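Local atomic coordinates of accelerated cell death 11 (PDB entry 4NTO), a protein that transfers ceramide-1-phosphate and phytoceramide-1-phosphate selectively between membranes but does not transport ceramide lacking the phosphate. Residues D8-K13 with N167-D172. The protein carries 1 engineered substitution. Residues are numbered along the deposited sequence; the frame is centred on the assembly and turned at random.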
ATOM      1  N   ASP A   8     -19.611   2.990  -2.343  1.00 68.70           N
ATOM      2  CA  ASP A   8     -19.220   4.340  -2.740  1.00 68.14           C
ATOM      3  C   ASP A   8     -17.971   4.328  -3.622  1.00 67.09           C
ATOM      4  O   ASP A   8     -17.464   3.270  -4.000  1.00 70.79           O
ATOM      5  CB  ASP A   8     -19.004   5.236  -1.511  1.00 68.96           C
ATOM      6  CG  ASP A   8     -19.740   6.570  -1.620  1.00 72.42           C
ATOM      7  OD1 ASP A   8     -20.639   6.683  -2.482  1.00 76.76           O
ATOM      8  OD2 ASP A   8     -19.435   7.500  -0.839  1.00 69.71           O
ATOM      9  N   LYS A   9     -17.492   5.521  -3.949  1.00 60.55           N
ATOM     10  CA  LYS A   9     -16.354   5.702  -4.834  1.00 51.86           C
ATOM     11  C   LYS A   9     -15.074   5.202  -4.169  1.00 42.94           C
ATOM     12  O   LYS A   9     -14.826   5.495  -3.003  1.00 39.67           O
ATOM     13  CB  LYS A   9     -16.222   7.181  -5.175  1.00 52.02           C
ATOM     14  CG  LYS A   9     -17.526   7.976  -5.112  1.00 50.07           C
ATOM     15  CD  LYS A   9     -18.428   7.683  -6.282  1.00 51.14           C
ATOM     16  CE  LYS A   9     -19.293   8.890  -6.639  1.00 51.38           C
ATOM     17  NZ  LYS A   9     -18.611   9.831  -7.570  1.00 49.74           N
ATOM     18  N   PRO A  10     -14.247   4.453  -4.911  1.00 39.08           N
ATOM     19  CA  PRO A  10     -13.083   3.761  -4.331  1.00 35.82           C
ATOM     20  C   PRO A  10     -12.150   4.644  -3.495  1.00 34.44           C
ATOM     21  O   PRO A  10     -11.666   4.187  -2.456  1.00 31.43           O
ATOM     22  CB  PRO A  10     -12.341   3.199  -5.561  1.00 34.63           C
ATOM     23  CG  PRO A  10     -12.940   3.902  -6.747  1.00 36.28           C
ATOM     24  CD  PRO A  10     -14.357   4.228  -6.362  1.00 36.79           C
ATOM     25  N   LEU A  11     -11.911   5.881  -3.920  1.00 33.85           N
ATOM     26  CA  LEU A  11     -10.980   6.739  -3.187  1.00 30.52           C
ATOM     27  C   LEU A  11     -11.569   7.182  -1.862  1.00 29.86           C
ATOM     28  O   LEU A  11     -10.837   7.481  -0.915  1.00 34.22           O
ATOM     29  CB  LEU A  11     -10.580   7.974  -4.003  1.00 31.66           C
ATOM     30  CG  LEU A  11      -9.710   7.839  -5.257  1.00 32.38           C
ATOM     31  CD1 LEU A  11      -9.515   9.213  -5.933  1.00 30.02           C
ATOM     32  CD2 LEU A  11      -8.377   7.240  -4.881  1.00 29.39           C
ATOM     33  N   ARG A  12     -12.890   7.231  -1.790  1.00 32.18           N
ATOM     34  CA  ARG A  12     -13.565   7.704  -0.583  1.00 32.25           C
ATOM     35  C   ARG A  12     -13.556   6.610   0.483  1.00 30.24           C
ATOM     36  O   ARG A  12     -13.359   6.886   1.667  1.00 27.77           O
ATOM     37  CB  ARG A  12     -14.990   8.157  -0.908  1.00 30.84           C
ATOM     38  CG  ARG A  12     -15.036   9.131  -2.077  1.00 38.56           C
ATOM     39  CD  ARG A  12     -16.262  10.041  -2.070  1.00 40.59           C
ATOM     40  NE  ARG A  12     -16.327  10.835  -3.297  1.00 43.71           N
ATOM     41  CZ  ARG A  12     -17.343  11.629  -3.638  1.00 45.42           C
ATOM     42  NH1 ARG A  12     -18.401  11.743  -2.843  1.00 43.37           N
ATOM     43  NH2 ARG A  12     -17.302  12.303  -4.784  1.00 43.51           N
ATOM     44  N   LYS A  13     -13.751   5.372   0.039  1.00 31.83           N
ATOM     45  CA  LYS A  13     -13.622   4.210   0.902  1.00 34.66           C
ATOM     46  C   LYS A  13     -12.209   4.160   1.457  1.00 36.28           C
ATOM     47  O   LYS A  13     -12.009   3.934   2.648  1.00 38.52           O
ATOM     48  CB  LYS A  13     -13.920   2.934   0.121  1.00 35.84           C
ATOM     49  CG  LYS A  13     -15.372   2.786  -0.280  1.00 44.83           C
ATOM     50  CD  LYS A  13     -15.619   1.558  -1.164  1.00 51.19           C
ATOM     51  CE  LYS A  13     -15.314   0.249  -0.431  1.00 58.68           C
ATOM     52  NZ  LYS A  13     -16.164   0.015   0.781  1.00 62.02           N
ATOM     53  N   ASN A 167     -11.876   9.182 -14.350  1.00 40.06           N
ATOM     54  CA  ASN A 167     -13.140   8.669 -14.830  1.00 38.07           C
ATOM     55  C   ASN A 167     -13.408   7.265 -14.260  1.00 35.88           C
ATOM     56  O   ASN A 167     -14.520   6.966 -13.822  1.00 36.60           O
ATOM     57  CB  ASN A 167     -13.094   8.657 -16.353  1.00 46.17           C
ATOM     58  CG  ASN A 167     -14.457   8.745 -16.984  1.00 54.93           C
ATOM     59  OD1 ASN A 167     -15.381   8.027 -16.606  1.00 58.20           O
ATOM     60  ND2 ASN A 167     -14.589   9.627 -17.961  1.00 59.04           N
ATOM     61  N   MET A 168     -12.386   6.408 -14.251  1.00 35.88           N
ATOM     62  CA  MET A 168     -12.541   5.055 -13.719  1.00 36.46           C
ATOM     63  C   MET A 168     -12.845   5.069 -12.217  1.00 33.96           C
ATOM     64  O   MET A 168     -13.637   4.262 -11.721  1.00 34.38           O
ATOM     65  CB  MET A 168     -11.296   4.203 -14.006  1.00 36.27           C
ATOM     66  CG  MET A 168     -11.174   3.756 -15.468  1.00 42.73           C
ATOM     67  SD  MET A 168      -9.777   2.636 -15.770  1.00 58.80           S
ATOM     68  CE  MET A 168      -8.426   3.718 -15.421  1.00 35.73           C
ATOM     69  N   LEU A 169     -12.226   6.004 -11.504  1.00 33.23           N
ATOM     70  CA  LEU A 169     -12.427   6.137 -10.065  1.00 33.60           C
ATOM     71  C   LEU A 169     -13.675   6.945  -9.740  1.00 38.66           C
ATOM     72  O   LEU A 169     -14.031   7.105  -8.570  1.00 40.30           O
ATOM     73  CB  LEU A 169     -11.208   6.779  -9.411  1.00 32.87           C
ATOM     74  CG  LEU A 169      -9.883   6.052  -9.600  1.00 35.48           C
ATOM     75  CD1 LEU A 169      -8.721   6.934  -9.165  1.00 34.16           C
ATOM     76  CD2 LEU A 169      -9.889   4.731  -8.833  1.00 37.05           C
ATOM     77  N   LYS A 170     -14.317   7.468 -10.786  1.00 39.97           N
ATOM     78  CA  LYS A 170     -15.608   8.156 -10.678  1.00 39.18           C
ATOM     79  C   LYS A 170     -15.542   9.472  -9.914  1.00 39.39           C
ATOM     80  O   LYS A 170     -16.396   9.755  -9.077  1.00 37.52           O
ATOM     81  CB  LYS A 170     -16.671   7.225 -10.074  1.00 39.13           C
ATOM     82  CG  LYS A 170     -16.762   5.913 -10.805  1.00 45.75           C
ATOM     83  CD  LYS A 170     -17.801   5.000 -10.215  1.00 54.51           C
ATOM     84  CE  LYS A 170     -18.029   3.811 -11.139  1.00 60.85           C
ATOM     85  NZ  LYS A 170     -18.976   2.806 -10.563  1.00 65.33           N
ATOM     86  N   GLU A 171     -14.530  10.280 -10.220  1.00 41.82           N
ATOM     87  CA  GLU A 171     -14.333  11.557  -9.543  1.00 42.59           C
ATOM     88  C   GLU A 171     -13.884  12.622 -10.535  1.00 44.76           C
ATOM     89  O   GLU A 171     -13.323  12.299 -11.579  1.00 43.26           O
ATOM     90  CB  GLU A 171     -13.250  11.430  -8.460  1.00 41.13           C
ATOM     91  CG  GLU A 171     -13.467  10.332  -7.409  1.00 43.47           C
ATOM     92  CD  GLU A 171     -14.475  10.708  -6.322  1.00 44.63           C
ATOM     93  OE1 GLU A 171     -15.082  11.798  -6.398  1.00 46.06           O
ATOM     94  OE2 GLU A 171     -14.662   9.905  -5.387  1.00 43.59           O
ATOM     95  N   ASP A 172     -14.098  13.894 -10.201  1.00 46.25           N
ATOM     96  CA  ASP A 172     -13.459  14.982 -10.951  1.00 45.39           C
ATOM     97  C   ASP A 172     -12.124  15.341 -10.299  1.00 39.49           C
ATOM     98  O   ASP A 172     -11.796  14.808  -9.241  1.00 41.33           O
ATOM     99  CB  ASP A 172     -14.376  16.213 -11.092  1.00 47.56           C
ATOM    100  CG  ASP A 172     -14.755  16.834  -9.756  1.00 50.13           C
ATOM    101  OD1 ASP A 172     -14.028  16.644  -8.759  1.00 52.10           O
ATOM    102  OD2 ASP A 172     -15.792  17.529  -9.700  1.00 52.06           O
TER
HETATM  103  O   HOH W   1     -13.228   7.391  -5.749  1.00 36.98           O
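The guanidinium of Arg12 meets the carboxylate of Glu171 edge to edge, with the two planes nearly coplanar (25° apart). Lys9 CG lies over one guanidinium face, 3.6 Å above its plane and near the edge of the group rather than over its centre. The Arg12-Glu171 salt bridge, side-on through NE and NH2, joins the start of helix 10-25 to the short link between helices 162-168 and 173-200 in the GLTP fold. Arg12 NH2 reaches Glu171 OE1 at 2.8 Å, in the guanidinium plane and nearly straight at 171°. Arg12 NE bonds Glu171 OE2, tilted out of that plane. Both oxygens use their syn lone pairs, and the paired bonds limit rotation of either group. The Glu171 chain bends at chi2 (-79°), which turns the carboxylate back toward helix 10-25.

Lys170, with positive phi, closes helix 162-168 in a Schellman motif. Its carbonyl O accepts a bond from Lys9 NZ at 2.7 Å. Lys9 NZ lies 4.2 Å from Glu171 OE1, too far for a salt bridge, and would probably stabilise the negative charge of Glu171.

Beside the salt bridge, Pro10 CG packs on Leu169 CD2 at 3.8 Å. Leu11 crosses Leu169 at about a right angle. Leu169 also touches Leu47 and Cys50 of helix 34-50, and Leu11 touches Ala176 of helix 173-200. One water joins the two segments: it accepts from Leu11 N at 2.7 Å and donates to Leu169 O and Glu171 OE2.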